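Local structure of thiamin pyrophosphokinase family protein (Enterococcus faecalis, 3MEL) at residues L45-F50 with Q81-E86; N166-R171 with L176-V181. The protein probably catalyses the ATP-dependent pyrophosphorylation of thiamine to thiamine diphosphate, and is seen with thiamine diphosphate and magnesium bound. All blocks are in the same frame, centred on the assembly; numbering follows the deposited sequence.

How the contacts relate
Contact 1 lies in the catalytic domain and contact 2 in the vitamin B1 binding domain, on opposite sides of the chain's centre. Their centres are about 38 Å apart and their nearest atoms about 24 Å apart. They share no helix or strand. Contact 1 is buried. It sets strand 45-48 against helix 79-90 through aliphatic side chains, next to the thiamine diphosphate and magnesium site. Contact 2 is partly buried and lies away from the annotated sites. It is held by backbone and side-chain hydrogen bonds, with an antiparallel pairing of L167 with Q179. Leucines L167, L169 and L176 share one face, and polar groups such as R170 and D180 lie at its margin.

Contact 1 of 2, residues L45-F50 with Q81-E86; sequences LAVGDF and QLALQE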
# COMPACT_ATOMS: atom_id res chain seq x y z
N LEU A 45 -17.50 4.28 20.67
CA LEU A 45 -16.99 5.56 20.18
C LEU A 45 -17.22 5.66 18.68
O LEU A 45 -16.75 4.82 17.92
CB LEU A 45 -15.50 5.71 20.51
CG LEU A 45 -14.76 6.99 20.12
CD1 LEU A 45 -15.36 8.21 20.82
CD2 LEU A 45 -13.27 6.87 20.43
N ALA A 46 -18.00 6.67 18.25
CA ALA A 46 -18.27 6.87 16.82
C ALA A 46 -17.58 8.14 16.29
O ALA A 46 -17.77 9.23 16.84
CB ALA A 46 -19.75 6.91 16.56
N VAL A 47 -16.76 8.00 15.25
CA VAL A 47 -15.94 9.11 14.76
C VAL A 47 -15.99 9.32 13.24
O VAL A 47 -16.02 8.38 12.45
CB VAL A 47 -14.46 8.95 15.16
CG1 VAL A 47 -13.80 10.31 15.26
CG2 VAL A 47 -14.36 8.25 16.48
N GLY A 48 -15.98 10.59 12.84
CA GLY A 48 -16.04 10.91 11.43
C GLY A 48 -16.90 12.11 11.15
O GLY A 48 -17.28 12.83 12.06
N ASP A 49 -17.19 12.35 9.88
CA ASP A 49 -18.05 13.45 9.48
C ASP A 49 -19.35 12.83 9.03
O ASP A 49 -20.37 13.50 8.88
CB ASP A 49 -17.40 14.26 8.36
CG ASP A 49 -16.71 13.39 7.33
OD1 ASP A 49 -17.40 12.59 6.67
OD2 ASP A 49 -15.47 13.50 7.17
N PHE A 50 -19.29 11.52 8.84
CA PHE A 50 -20.46 10.71 8.59
C PHE A 50 -21.21 11.12 7.34
O PHE A 50 -22.40 10.86 7.21
CB PHE A 50 -21.39 10.70 9.82
CG PHE A 50 -20.76 10.11 11.05
CD1 PHE A 50 -20.71 8.75 11.23
CD2 PHE A 50 -20.20 10.92 12.02
CE1 PHE A 50 -20.12 8.21 12.35
CE2 PHE A 50 -19.61 10.38 13.14
CZ PHE A 50 -19.56 9.03 13.30
N GLN A 81 -7.40 9.23 11.13
CA GLN A 81 -6.42 9.93 11.95
C GLN A 81 -7.07 10.46 13.22
O GLN A 81 -6.53 10.34 14.32
CB GLN A 81 -5.75 11.07 11.19
CG GLN A 81 -4.64 10.62 10.27
CD GLN A 81 -4.19 11.72 9.32
OE1 GLN A 81 -5.02 12.39 8.68
NE2 GLN A 81 -2.89 11.92 9.21
N LEU A 82 -8.26 11.04 13.05
CA LEU A 82 -8.99 11.63 14.16
C LEU A 82 -9.37 10.59 15.22
O LEU A 82 -9.07 10.76 16.42
CB LEU A 82 -10.24 12.33 13.65
CG LEU A 82 -11.00 13.03 14.77
CD1 LEU A 82 -10.06 13.97 15.54
CD2 LEU A 82 -12.20 13.77 14.23
N ALA A 83 -10.03 9.52 14.77
CA ALA A 83 -10.45 8.43 15.64
C ALA A 83 -9.28 7.84 16.41
O ALA A 83 -9.40 7.57 17.59
CB ALA A 83 -11.16 7.36 14.86
N LEU A 84 -8.14 7.64 15.76
CA LEU A 84 -6.98 7.10 16.47
C LEU A 84 -6.53 7.99 17.63
O LEU A 84 -6.30 7.50 18.73
CB LEU A 84 -5.81 6.81 15.53
CG LEU A 84 -4.49 6.29 16.14
CD1 LEU A 84 -4.63 4.95 16.94
CD2 LEU A 84 -3.45 6.17 15.03
N GLN A 85 -6.40 9.29 17.39
CA GLN A 85 -6.00 10.22 18.43
C GLN A 85 -7.01 10.26 19.60
O GLN A 85 -6.62 10.26 20.77
CB GLN A 85 -5.77 11.62 17.85
CG GLN A 85 -4.96 12.55 18.78
CD GLN A 85 -4.41 13.76 18.05
OE1 GLN A 85 -4.61 13.90 16.84
NE2 GLN A 85 -3.70 14.63 18.77
N GLU A 86 -8.30 10.31 19.27
CA GLU A 86 -9.33 10.33 20.30
C GLU A 86 -9.22 9.09 21.18
O GLU A 86 -9.28 9.17 22.41
CB GLU A 86 -10.73 10.38 19.67
CG GLU A 86 -11.10 11.68 18.97
CD GLU A 86 -10.98 12.92 19.86
OE1 GLU A 86 -11.11 12.79 21.10
OE2 GLU A 86 -10.76 14.03 19.32
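V47 meets A83 and L82 with its two methyls set by a chi1 of -153°. CG1 is anti to the backbone N, and CG2 is anti to the carbonyl carbon. CB and CG2 both rest on the methyl of A83; V47 CB is 3.7 Å from A83 CB. CG1 lies back toward the start of the helix, against L82, with V47 CG1 3.9 Å from L82 CG. In L82 a chi1 of -176° carries CG away from its own N, and CD2 also touches V47 CG1. A83 is small, consistent with the close approach of the axes, 7.7 Å. L45 adds a looser contact, with its CD2 4.4 Å from E86 CB. The E86 carboxylate turns to R90 and makes a salt bridge with it. The contact across the two segments is thus aliphatic. It is the helix-on-sheet packing of an alpha/beta fold. Just past the strand is D49, which binds magnesium, touches thiamine diphosphate and is salt-bridged to K75. Strand 45-48 lies between strands 26-29 and 68-70 in the parallel part of the sheet. V47 also touches V27 and I69 there, and from helix 79-90, A83 touches I29 of strand 26-29.

Contact 2 of 2, residues N166-R171 with L176-V181; sequences NLTLRR and LTNQDV
The R170 guanidinium has the T177 methyl at its edge and in its plane, where R170 NH2 is 3.6 Å from T177 CG2. The methyl of T168 lies over one face, with T168 CG2 4.2 Å above the centre of the R170 group. A bend at chi2 (-73°) turns the arginine back across the pair, and NH1 makes weak hydrogen bonds to the carbonyls of L176 and L169. The amides of N166 and N178 lie side by side and nearly coplanar, their planes 15° apart. N166 ND2 is bonded to D202, and a bound magnesium ion lies about 3 Å from the N166 side chain. L167 and Q179 are an antiparallel hydrogen-bonded pair: L167 N gives a nearly straight bond to Q179 O (2.7 Å, 167°), and Q179 N returns one to L167 O from above the carbonyl plane. N166 and L167 both face Q179, which fits a G1 beta bulge. The bulge leaves N166 N to bond D180 OD1 (3.0 Å), nearly along the C-O axis of the carboxylate. T168 OG1 accepts from N178 N (3.1 Å) at the corner where the second segment turns. The face carrying L167, L169 and L176 has aliphatic contacts. L176 CD1 touches both other leucines, 3.6 Å from L167 CD2 and 3.7 Å from L169 CD1. F199 of strand 196-200 touches both L167 and L169, while Y187 of strand 185-190 touches L176 and V181. Strand 167-170 is also bonded along its backbone to strand 196-200, through T168 with S200 and R170 with A198.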
# COMPACT_ATOMS: atom_id res chain seq x y z
N ASN A 166 22.17 -1.05 9.53
CA ASN A 166 22.61 -2.23 10.28
C ASN A 166 21.43 -3.14 10.56
O ASN A 166 21.07 -3.38 11.71
CB ASN A 166 23.31 -1.81 11.59
CG ASN A 166 24.01 -2.96 12.29
OD1 ASN A 166 24.54 -3.88 11.65
ND2 ASN A 166 24.01 -2.92 13.62
N LEU A 167 20.82 -3.66 9.50
CA LEU A 167 19.66 -4.52 9.66
C LEU A 167 20.05 -5.99 9.68
O LEU A 167 20.37 -6.57 8.64
CB LEU A 167 18.63 -4.26 8.55
CG LEU A 167 17.44 -5.23 8.53
CD1 LEU A 167 16.79 -5.29 9.89
CD2 LEU A 167 16.44 -4.85 7.48
N THR A 168 20.04 -6.58 10.88
CA THR A 168 20.34 -8.00 11.05
C THR A 168 19.03 -8.70 11.32
O THR A 168 18.16 -8.16 11.99
CB THR A 168 21.30 -8.26 12.23
OG1 THR A 168 22.51 -7.50 12.06
CG2 THR A 168 21.66 -9.73 12.31
N LEU A 169 18.88 -9.91 10.83
CA LEU A 169 17.58 -10.55 10.81
C LEU A 169 17.76 -12.07 10.78
O LEU A 169 18.27 -12.62 9.81
CB LEU A 169 16.81 -9.97 9.62
CG LEU A 169 15.72 -10.57 8.74
CD1 LEU A 169 15.40 -9.59 7.63
CD2 LEU A 169 16.14 -11.89 8.14
N ARG A 170 17.38 -12.74 11.87
CA ARG A 170 17.59 -14.19 12.00
C ARG A 170 16.31 -15.01 12.14
O ARG A 170 15.20 -14.49 12.09
CB ARG A 170 18.50 -14.50 13.20
CG ARG A 170 19.95 -14.04 13.06
CD ARG A 170 20.74 -14.90 12.07
NE ARG A 170 22.08 -14.34 11.85
CZ ARG A 170 22.42 -13.61 10.79
NH1 ARG A 170 21.53 -13.37 9.83
NH2 ARG A 170 23.66 -13.14 10.68
N ARG A 171 16.51 -16.32 12.33
CA ARG A 171 15.42 -17.28 12.49
C ARG A 171 14.36 -17.20 11.38
O ARG A 171 13.24 -17.69 11.56
CB ARG A 171 14.77 -17.15 13.87
CG ARG A 171 15.74 -17.17 15.04
CD ARG A 171 15.04 -17.73 16.26
NE ARG A 171 14.88 -16.79 17.37
CZ ARG A 171 13.97 -16.93 18.34
NH1 ARG A 171 13.11 -17.96 18.33
NH2 ARG A 171 13.89 -16.04 19.32
N LEU A 176 19.32 -11.30 6.49
CA LEU A 176 20.15 -10.16 6.18
C LEU A 176 21.05 -10.11 7.37
O LEU A 176 20.69 -10.61 8.43
CB LEU A 176 19.35 -8.87 6.11
CG LEU A 176 18.26 -8.77 5.06
CD1 LEU A 176 17.43 -7.53 5.32
CD2 LEU A 176 18.84 -8.80 3.64
N THR A 177 22.21 -9.51 7.21
CA THR A 177 23.09 -9.39 8.36
C THR A 177 23.96 -8.14 8.25
O THR A 177 24.75 -8.01 7.32
CB THR A 177 23.89 -10.72 8.60
OG1 THR A 177 25.26 -10.42 8.88
CG2 THR A 177 23.78 -11.67 7.41
N ASN A 178 23.75 -7.22 9.19
CA ASN A 178 24.46 -5.95 9.22
C ASN A 178 24.19 -5.12 7.95
O ASN A 178 25.02 -4.33 7.50
CB ASN A 178 25.95 -6.19 9.42
CG ASN A 178 26.25 -6.91 10.73
OD1 ASN A 178 26.16 -6.31 11.80
ND2 ASN A 178 26.62 -8.20 10.65
N GLN A 179 22.99 -5.32 7.40
CA GLN A 179 22.59 -4.76 6.12
C GLN A 179 22.28 -3.27 6.19
O GLN A 179 21.46 -2.84 7.00
CB GLN A 179 21.33 -5.47 5.65
CG GLN A 179 20.86 -5.06 4.29
CD GLN A 179 21.87 -5.42 3.23
OE1 GLN A 179 21.98 -6.58 2.83
NE2 GLN A 179 22.64 -4.42 2.77
N ASP A 180 22.92 -2.48 5.34
CA ASP A 180 22.49 -1.10 5.17
C ASP A 180 21.45 -1.06 4.05
O ASP A 180 21.60 -1.73 3.03
CB ASP A 180 23.65 -0.15 4.89
CG ASP A 180 24.35 0.31 6.16
OD1 ASP A 180 23.99 -0.17 7.25
OD2 ASP A 180 25.27 1.15 6.06
N VAL A 181 20.37 -0.32 4.29
CA VAL A 181 19.25 -0.22 3.37
C VAL A 181 19.11 1.27 3.06
O VAL A 181 18.58 2.02 3.86
CB VAL A 181 17.94 -0.76 4.03
CG1 VAL A 181 16.76 -0.62 3.10
CG2 VAL A 181 18.10 -2.21 4.43